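Local structure of tryptophanyl-tRNA synthetase (Pyrococcus horikoshii, 3JXE) at residues T42-F55 with I92-F104. The protein catalyses the ATP-dependent attachment of L-tryptophan to tRNA(Trp), releasing AMP and diphosphate. Numbering follows the deposited sequence.
Sequences TKSELPIFFRRKFF and IPFFATKWLQEKF. With TYM (tryptophanyl-5'AMP), chain E.
Trp99 of helix 88-104 packs its indole against Pro47 and the loop that leads into helix 48-51. Its CB lies 4.2 Å from Pro47 CG. The side chain leaves the helix with CG anti to the backbone N (chi1 -170°), which carries the indole out to segment 42-55. At CG, CD1 and NE1 the ring meets the proline. Pro47 CG sits 3.3 Å from the centroid of the five-membered ring, almost on its normal, a CH-pi contact over the face. Pro47 CD continues the cover over CE2. Farther out, CE3 meets Phe50 CE2; the phenyl edge is turned to the indole face, with the planes at 69°, in an offset edge-to-face pair. CZ2 lies near the carbonyl O of Glu45. At the far end, CH2 touches Leu46 CD2. Trp99 CH2 also lies 3.7 Å from Thr42 OG1, a hydroxyl hydrogen-bonded to Thr38 O. Lys103 CG of the same helix lies over the opposite face.

Toward the end of the helix, Thr42 CG2 lies over the Phe104 ring, 4.0 Å from its centroid, while Lys103 NZ makes a weak hydrogen bond of 3.4 Å to Ser44 OG. Toward the start of segment 92-104, Ala96 CB meets Phe55 CZ at 3.6 Å and also touches Phe49 and Phe50. Phe54 CE1 packs on Ile92 CG2. Pro93, the residue after Ile92, borders the ribose of tryptophanyl-5'AMP, its CG nearest O3'.

Helix 88-104 follows strand 75-80 in the class I Rossmann fold and begins within the HIGH region. The contact is mainly aromatic and aliphatic, so shape and dispersion, more than charge, join residues 42-55 to this helix.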
loop_
_atom_site.group_PDB
_atom_site.type_symbol
_atom_site.label_atom_id
_atom_site.label_comp_id
_atom_site.label_asym_id
_atom_site.label_seq_id
_atom_site.Cartn_x
_atom_site.Cartn_y
_atom_site.Cartn_z
ATOM N N THR B 42 -30.636 -6.120 -23.232
ATOM C CA THR B 42 -30.070 -7.466 -23.105
ATOM C C THR B 42 -30.860 -8.491 -23.919
ATOM O O THR B 42 -30.381 -9.604 -24.162
ATOM C CB THR B 42 -30.005 -7.927 -21.631
ATOM O OG1 THR B 42 -31.310 -7.854 -21.042
ATOM C CG2 THR B 42 -29.046 -7.055 -20.834
ATOM N N LYS B 43 -32.070 -8.100 -24.325
ATOM C CA LYS B 43 -32.956 -8.910 -25.172
ATOM C C LYS B 43 -33.317 -10.254 -24.531
ATOM O O LYS B 43 -33.492 -11.257 -25.229
ATOM C CB LYS B 43 -32.337 -9.118 -26.563
ATOM C CG LYS B 43 -33.314 -8.965 -27.730
ATOM C CD LYS B 43 -33.292 -7.547 -28.308
ATOM C CE LYS B 43 -32.035 -7.301 -29.143
ATOM N NZ LYS B 43 -31.902 -5.876 -29.558
ATOM N N SER B 44 -33.428 -10.266 -23.203
ATOM C CA SER B 44 -33.718 -11.491 -22.453
ATOM C C SER B 44 -34.458 -11.209 -21.143
ATOM O O SER B 44 -34.682 -10.049 -20.785
ATOM C CB SER B 44 -32.426 -12.275 -22.182
ATOM O OG SER B 44 -31.483 -11.483 -21.480
ATOM N N GLU B 45 -34.840 -12.277 -20.442
ATOM C CA GLU B 45 -35.530 -12.166 -19.158
ATOM C C GLU B 45 -34.537 -11.947 -18.017
ATOM O O GLU B 45 -33.396 -12.414 -18.073
ATOM C CB GLU B 45 -36.380 -13.413 -18.889
ATOM C CG GLU B 45 -37.485 -13.208 -17.847
ATOM C CD GLU B 45 -37.911 -14.496 -17.149
ATOM O OE1 GLU B 45 -38.577 -14.405 -16.095
ATOM O OE2 GLU B 45 -37.582 -15.598 -17.644
ATOM N N LEU B 46 -34.989 -11.238 -16.985
ATOM C CA LEU B 46 -34.160 -10.909 -15.827
ATOM C C LEU B 46 -34.037 -12.076 -14.845
ATOM O O LEU B 46 -35.009 -12.803 -14.625
ATOM C CB LEU B 46 -34.720 -9.676 -15.109
ATOM C CG LEU B 46 -34.681 -8.344 -15.864
ATOM C CD1 LEU B 46 -35.659 -7.355 -15.245
ATOM C CD2 LEU B 46 -33.268 -7.769 -15.900
ATOM N N PRO B 47 -32.836 -12.260 -14.254
ATOM C CA PRO B 47 -32.576 -13.290 -13.241
ATOM C C PRO B 47 -33.428 -13.124 -11.986
ATOM O O PRO B 47 -33.890 -12.020 -11.687
ATOM C CB PRO B 47 -31.103 -13.072 -12.883
ATOM C CG PRO B 47 -30.532 -12.346 -14.025
ATOM C CD PRO B 47 -31.623 -11.482 -14.555
ATOM N N ILE B 48 -33.607 -14.227 -11.261
ATOM C CA ILE B 48 -34.428 -14.282 -10.047
ATOM C C ILE B 48 -34.206 -13.094 -9.095
ATOM O O ILE B 48 -35.166 -12.448 -8.673
ATOM C CB ILE B 48 -34.262 -15.656 -9.312
ATOM C CG1 ILE B 48 -35.058 -15.688 -8.000
ATOM C CG2 ILE B 48 -32.776 -16.014 -9.113
ATOM C CD1 ILE B 48 -34.915 -16.976 -7.208
ATOM N N PHE B 49 -32.943 -12.799 -8.791
ATOM C CA PHE B 49 -32.591 -11.746 -7.834
ATOM C C PHE B 49 -32.806 -10.325 -8.359
ATOM O O PHE B 49 -32.912 -9.382 -7.572
ATOM C CB PHE B 49 -31.153 -11.923 -7.327
ATOM C CG PHE B 49 -30.173 -12.338 -8.392
ATOM C CD1 PHE B 49 -29.700 -11.417 -9.322
ATOM C CD2 PHE B 49 -29.717 -13.651 -8.456
ATOM C CE1 PHE B 49 -28.793 -11.801 -10.307
ATOM C CE2 PHE B 49 -28.808 -14.046 -9.437
ATOM C CZ PHE B 49 -28.345 -13.118 -10.364
ATOM N N PHE B 50 -32.867 -10.170 -9.680
ATOM C CA PHE B 50 -33.149 -8.864 -10.272
ATOM C C PHE B 50 -34.643 -8.556 -10.318
ATOM O O PHE B 50 -35.079 -7.525 -9.803
ATOM C CB PHE B 50 -32.519 -8.718 -11.664
ATOM C CG PHE B 50 -31.056 -8.354 -11.640
ATOM C CD1 PHE B 50 -30.558 -7.452 -10.700
ATOM C CD2 PHE B 50 -30.180 -8.894 -12.579
ATOM C CE1 PHE B 50 -29.207 -7.113 -10.681
ATOM C CE2 PHE B 50 -28.829 -8.558 -12.572
ATOM C CZ PHE B 50 -28.342 -7.667 -11.621
ATOM N N ARG B 51 -35.424 -9.453 -10.918
ATOM C CA ARG B 51 -36.865 -9.231 -11.083
ATOM C C ARG B 51 -37.655 -9.296 -9.776
ATOM O O ARG B 51 -38.711 -8.672 -9.659
ATOM C CB ARG B 51 -37.473 -10.170 -12.137
ATOM C CG ARG B 51 -37.158 -11.651 -11.971
ATOM C CD ARG B 51 -38.178 -12.508 -12.714
ATOM N NE ARG B 51 -37.567 -13.650 -13.396
ATOM C CZ ARG B 51 -37.337 -14.839 -12.842
ATOM N NH1 ARG B 51 -37.657 -15.069 -11.574
ATOM N NH2 ARG B 51 -36.777 -15.802 -13.560
ATOM N N ARG B 52 -37.142 -10.038 -8.797
ATOM C CA ARG B 52 -37.791 -10.117 -7.487
ATOM C C ARG B 52 -37.239 -9.080 -6.504
ATOM O O ARG B 52 -37.517 -9.136 -5.303
ATOM C CB ARG B 52 -37.714 -11.537 -6.916
ATOM C CG ARG B 52 -38.532 -12.551 -7.699
ATOM C CD ARG B 52 -38.539 -13.903 -7.023
ATOM N NE ARG B 52 -38.879 -14.974 -7.958
ATOM C CZ ARG B 52 -38.723 -16.272 -7.711
ATOM N NH1 ARG B 52 -38.229 -16.685 -6.551
ATOM N NH2 ARG B 52 -39.062 -17.164 -8.631
ATOM N N LYS B 53 -36.462 -8.138 -7.040
ATOM C CA LYS B 53 -35.965 -6.960 -6.314
ATOM C C LYS B 53 -35.146 -7.268 -5.055
ATOM O O LYS B 53 -35.287 -6.600 -4.025
ATOM C CB LYS B 53 -37.111 -5.976 -6.016
ATOM C CG LYS B 53 -37.655 -5.280 -7.255
ATOM C CD LYS B 53 -38.951 -4.544 -6.964
ATOM C CE LYS B 53 -39.519 -3.927 -8.234
ATOM N NZ LYS B 53 -40.847 -3.296 -8.000
ATOM N N PHE B 54 -34.291 -8.284 -5.148
ATOM C CA PHE B 54 -33.299 -8.551 -4.110
ATOM C C PHE B 54 -32.219 -7.479 -4.201
ATOM O O PHE B 54 -31.706 -7.009 -3.183
ATOM C CB PHE B 54 -32.699 -9.951 -4.267
ATOM C CG PHE B 54 -31.655 -10.284 -3.240
ATOM C CD1 PHE B 54 -30.333 -10.479 -3.616
ATOM C CD2 PHE B 54 -31.993 -10.395 -1.894
ATOM C CE1 PHE B 54 -29.361 -10.788 -2.667
ATOM C CE2 PHE B 54 -31.030 -10.702 -0.938
ATOM C CZ PHE B 54 -29.711 -10.900 -1.327
ATOM N N PHE B 55 -31.882 -7.108 -5.435
ATOM C CA PHE B 55 -31.145 -5.887 -5.699
ATOM C C PHE B 55 -32.151 -4.741 -5.711
ATOM O O PHE B 55 -33.001 -4.653 -6.600
ATOM C CB PHE B 55 -30.389 -5.983 -7.023
ATOM C CG PHE B 55 -29.080 -6.710 -6.919
ATOM C CD1 PHE B 55 -29.035 -8.101 -6.927
ATOM C CD2 PHE B 55 -27.887 -6.003 -6.810
ATOM C CE1 PHE B 55 -27.821 -8.776 -6.829
ATOM C CE2 PHE B 55 -26.668 -6.666 -6.712
ATOM C CZ PHE B 55 -26.635 -8.055 -6.721
ATOM N N ILE B 92 -23.993 -14.520 -4.259
ATOM C CA ILE B 92 -25.043 -13.841 -5.030
ATOM C C ILE B 92 -24.519 -12.658 -5.866
ATOM O O ILE B 92 -24.854 -12.559 -7.048
ATOM C CB ILE B 92 -26.270 -13.444 -4.161
ATOM C CG1 ILE B 92 -26.938 -14.706 -3.596
ATOM C CG2 ILE B 92 -27.268 -12.620 -4.978
ATOM C CD1 ILE B 92 -28.239 -14.467 -2.842
ATOM N N PRO B 93 -23.696 -11.764 -5.265
ATOM C CA PRO B 93 -23.092 -10.699 -6.071
ATOM C C PRO B 93 -22.354 -11.222 -7.302
ATOM O O PRO B 93 -22.408 -10.591 -8.358
ATOM C CB PRO B 93 -22.101 -10.046 -5.102
ATOM C CG PRO B 93 -22.682 -10.288 -3.767
ATOM C CD PRO B 93 -23.298 -11.654 -3.848
ATOM N N PHE B 94 -21.687 -12.368 -7.165
ATOM C CA PHE B 94 -20.929 -12.967 -8.266
ATOM C C PHE B 94 -21.817 -13.532 -9.377
ATOM O O PHE B 94 -21.440 -13.498 -10.549
ATOM C CB PHE B 94 -19.967 -14.035 -7.742
ATOM C CG PHE B 94 -18.832 -13.479 -6.927
ATOM C CD1 PHE B 94 -18.919 -13.421 -5.540
ATOM C CD2 PHE B 94 -17.680 -13.003 -7.545
ATOM C CE1 PHE B 94 -17.871 -12.903 -4.779
ATOM C CE2 PHE B 94 -16.630 -12.482 -6.792
ATOM C CZ PHE B 94 -16.727 -12.433 -5.406
ATOM N N PHE B 95 -22.988 -14.045 -9.004
ATOM C CA PHE B 95 -23.976 -14.516 -9.976
ATOM C C PHE B 95 -24.592 -13.359 -10.755
ATOM O O PHE B 95 -24.879 -13.488 -11.948
ATOM C CB PHE B 95 -25.073 -15.338 -9.293
ATOM C CG PHE B 95 -24.745 -16.797 -9.162
ATOM C CD1 PHE B 95 -24.209 -17.300 -7.981
ATOM C CD2 PHE B 95 -24.969 -17.670 -10.223
ATOM C CE1 PHE B 95 -23.900 -18.652 -7.858
ATOM C CE2 PHE B 95 -24.665 -19.023 -10.111
ATOM C CZ PHE B 95 -24.130 -19.516 -8.927
ATOM N N ALA B 96 -24.796 -12.236 -10.070
ATOM C CA ALA B 96 -25.290 -11.017 -10.698
ATOM C C ALA B 96 -24.258 -10.465 -11.672
ATOM O O ALA B 96 -24.604 -10.017 -12.765
ATOM C CB ALA B 96 -25.637 -9.981 -9.643
ATOM N N THR B 97 -22.990 -10.518 -11.270
ATOM C CA THR B 97 -21.886 -10.043 -12.097
ATOM C C THR B 97 -21.668 -10.957 -13.304
ATOM O O THR B 97 -21.265 -10.494 -14.376
ATOM C CB THR B 97 -20.582 -9.921 -11.281
ATOM O OG1 THR B 97 -20.883 -9.444 -9.963
ATOM C CG2 THR B 97 -19.626 -8.951 -11.945
ATOM N N LYS B 98 -21.938 -12.251 -13.121
ATOM C CA LYS B 98 -21.879 -13.236 -14.201
ATOM C C LYS B 98 -22.868 -12.886 -15.306
ATOM O O LYS B 98 -22.508 -12.842 -16.483
ATOM C CB LYS B 98 -22.171 -14.642 -13.662
ATOM C CG LYS B 98 -22.257 -15.722 -14.733
ATOM C CD LYS B 98 -23.041 -16.928 -14.241
ATOM C CE LYS B 98 -23.217 -17.968 -15.338
ATOM N NZ LYS B 98 -21.934 -18.637 -15.698
ATOM N N TRP B 99 -24.112 -12.630 -14.908
ATOM C CA TRP B 99 -25.185 -12.305 -15.838
ATOM C C TRP B 99 -24.924 -10.995 -16.577
ATOM O O TRP B 99 -25.210 -10.888 -17.772
ATOM C CB TRP B 99 -26.519 -12.234 -15.098
ATOM C CG TRP B 99 -27.697 -12.136 -16.009
ATOM C CD1 TRP B 99 -28.408 -13.171 -16.539
ATOM C CD2 TRP B 99 -28.307 -10.935 -16.501
ATOM N NE1 TRP B 99 -29.426 -12.693 -17.328
ATOM C CE2 TRP B 99 -29.387 -11.324 -17.324
ATOM C CE3 TRP B 99 -28.047 -9.568 -16.326
ATOM C CZ2 TRP B 99 -30.209 -10.395 -17.974
ATOM C CZ3 TRP B 99 -28.863 -8.645 -16.973
ATOM C CH2 TRP B 99 -29.932 -9.065 -17.786
ATOM N N LEU B 100 -24.385 -10.009 -15.861
ATOM C CA LEU B 100 -24.087 -8.700 -16.442
ATOM C C LEU B 100 -22.939 -8.771 -17.445
ATOM O O LEU B 100 -22.982 -8.102 -18.477
ATOM C CB LEU B 100 -23.796 -7.661 -15.351
ATOM C CG LEU B 100 -24.951 -7.206 -14.449
ATOM C CD1 LEU B 100 -24.413 -6.504 -13.213
ATOM C CD2 LEU B 100 -25.940 -6.313 -15.187
ATOM N N GLN B 101 -21.925 -9.583 -17.149
ATOM C CA GLN B 101 -20.828 -9.807 -18.091
ATOM C C GLN B 101 -21.328 -10.549 -19.327
ATOM O O GLN B 101 -20.933 -10.237 -20.451
ATOM C CB GLN B 101 -19.682 -10.588 -17.444
ATOM C CG GLN B 101 -18.543 -10.912 -18.435
ATOM C CD GLN B 101 -17.384 -11.622 -17.732
ATOM O OE1 GLN B 101 -17.563 -12.703 -17.133
ATOM N NE2 GLN B 101 -16.179 -11.028 -17.821
ATOM N N GLU B 102 -22.201 -11.527 -19.101
ATOM C CA GLU B 102 -22.771 -12.341 -20.169
ATOM C C GLU B 102 -23.513 -11.472 -21.185
ATOM O O GLU B 102 -23.135 -11.416 -22.356
ATOM C CB GLU B 102 -23.720 -13.384 -19.572
ATOM C CG GLU B 102 -23.856 -14.669 -20.372
ATOM C CD GLU B 102 -24.676 -15.715 -19.636
ATOM O OE1 GLU B 102 -25.915 -15.551 -19.551
ATOM O OE2 GLU B 102 -24.083 -16.700 -19.144
ATOM N N LYS B 103 -24.543 -10.771 -20.714
ATOM C CA LYS B 103 -25.456 -10.033 -21.585
ATOM C C LYS B 103 -24.896 -8.721 -22.142
ATOM O O LYS B 103 -25.349 -8.253 -23.191
ATOM C CB LYS B 103 -26.789 -9.781 -20.870
ATOM C CG LYS B 103 -27.463 -11.032 -20.306
ATOM C CD LYS B 103 -28.059 -11.920 -21.395
ATOM C CE LYS B 103 -28.618 -13.211 -20.809
ATOM N NZ LYS B 103 -29.322 -14.031 -21.835
ATOM N N PHE B 104 -23.921 -8.131 -21.448
ATOM C CA PHE B 104 -23.322 -6.863 -21.883
ATOM C C PHE B 104 -21.936 -7.018 -22.507
ATOM O O PHE B 104 -21.451 -6.107 -23.178
ATOM C CB PHE B 104 -23.260 -5.857 -20.729
ATOM C CG PHE B 104 -24.602 -5.327 -20.306
ATOM C CD1 PHE B 104 -25.186 -5.745 -19.116
ATOM C CD2 PHE B 104 -25.278 -4.398 -21.093
ATOM C CE1 PHE B 104 -26.428 -5.255 -18.715
ATOM C CE2 PHE B 104 -26.521 -3.901 -20.701
ATOM C CZ PHE B 104 -27.096 -4.330 -19.509
HETATM P P TYM E . -17.082 -9.866 1.834
HETATM O O1P TYM E . -16.000 -10.834 1.544
HETATM O O2P TYM E . -17.501 -9.637 3.234
HETATM O "O5'" TYM E . -18.395 -10.287 1.003
HETATM C "C5'" TYM E . -18.296 -10.531 -0.405
HETATM C "C4'" TYM E . -19.588 -10.134 -1.129
HETATM O "O4'" TYM E . -20.726 -10.749 -0.463
HETATM C "C1'" TYM E . -21.675 -9.705 -0.098
HETATM N N9 TYM E . -22.342 -10.213 1.142
HETATM C C4 TYM E . -23.607 -10.622 1.232
HETATM N N3 TYM E . -24.623 -10.692 0.351
HETATM C C2 TYM E . -25.816 -11.147 0.718
HETATM N N1 TYM E . -26.050 -11.547 1.959
HETATM C C6 TYM E . -25.079 -11.507 2.890
HETATM N N6 TYM E . -25.330 -11.914 4.131
HETATM C C5 TYM E . -23.817 -11.034 2.537
HETATM N N7 TYM E . -22.675 -10.868 3.196
HETATM C C8 TYM E . -21.775 -10.372 2.342
HETATM C "C2'" TYM E . -20.826 -8.444 0.045
HETATM O "O2'" TYM E . -21.614 -7.289 -0.226
HETATM C "C3'" TYM E . -19.807 -8.621 -1.076
HETATM O "O3'" TYM E . -20.378 -8.205 -2.327
HETATM N NH3 TYM E . -14.070 -5.940 1.594
HETATM C CA TYM E . -14.951 -6.778 0.770
HETATM C CB TYM E . -14.167 -7.333 -0.420
HETATM C CG TYM E . -14.296 -6.425 -1.682
HETATM C CD2 TYM E . -15.441 -6.125 -2.413
HETATM C CE2 TYM E . -15.072 -5.274 -3.463
HETATM C CE3 TYM E . -16.773 -6.510 -2.269
HETATM C CD1 TYM E . -13.286 -5.767 -2.295
HETATM N NE1 TYM E . -13.763 -5.046 -3.406
HETATM C CZ2 TYM E . -16.033 -4.818 -4.358
HETATM C CZ3 TYM E . -17.734 -6.046 -3.168
HETATM C CH2 TYM E . -17.364 -5.200 -4.213
HETATM C C TYM E . -15.492 -7.947 1.601
HETATM O O TYM E . -14.859 -8.371 2.570
HETATM O OPP TYM E . -16.697 -8.440 1.162
#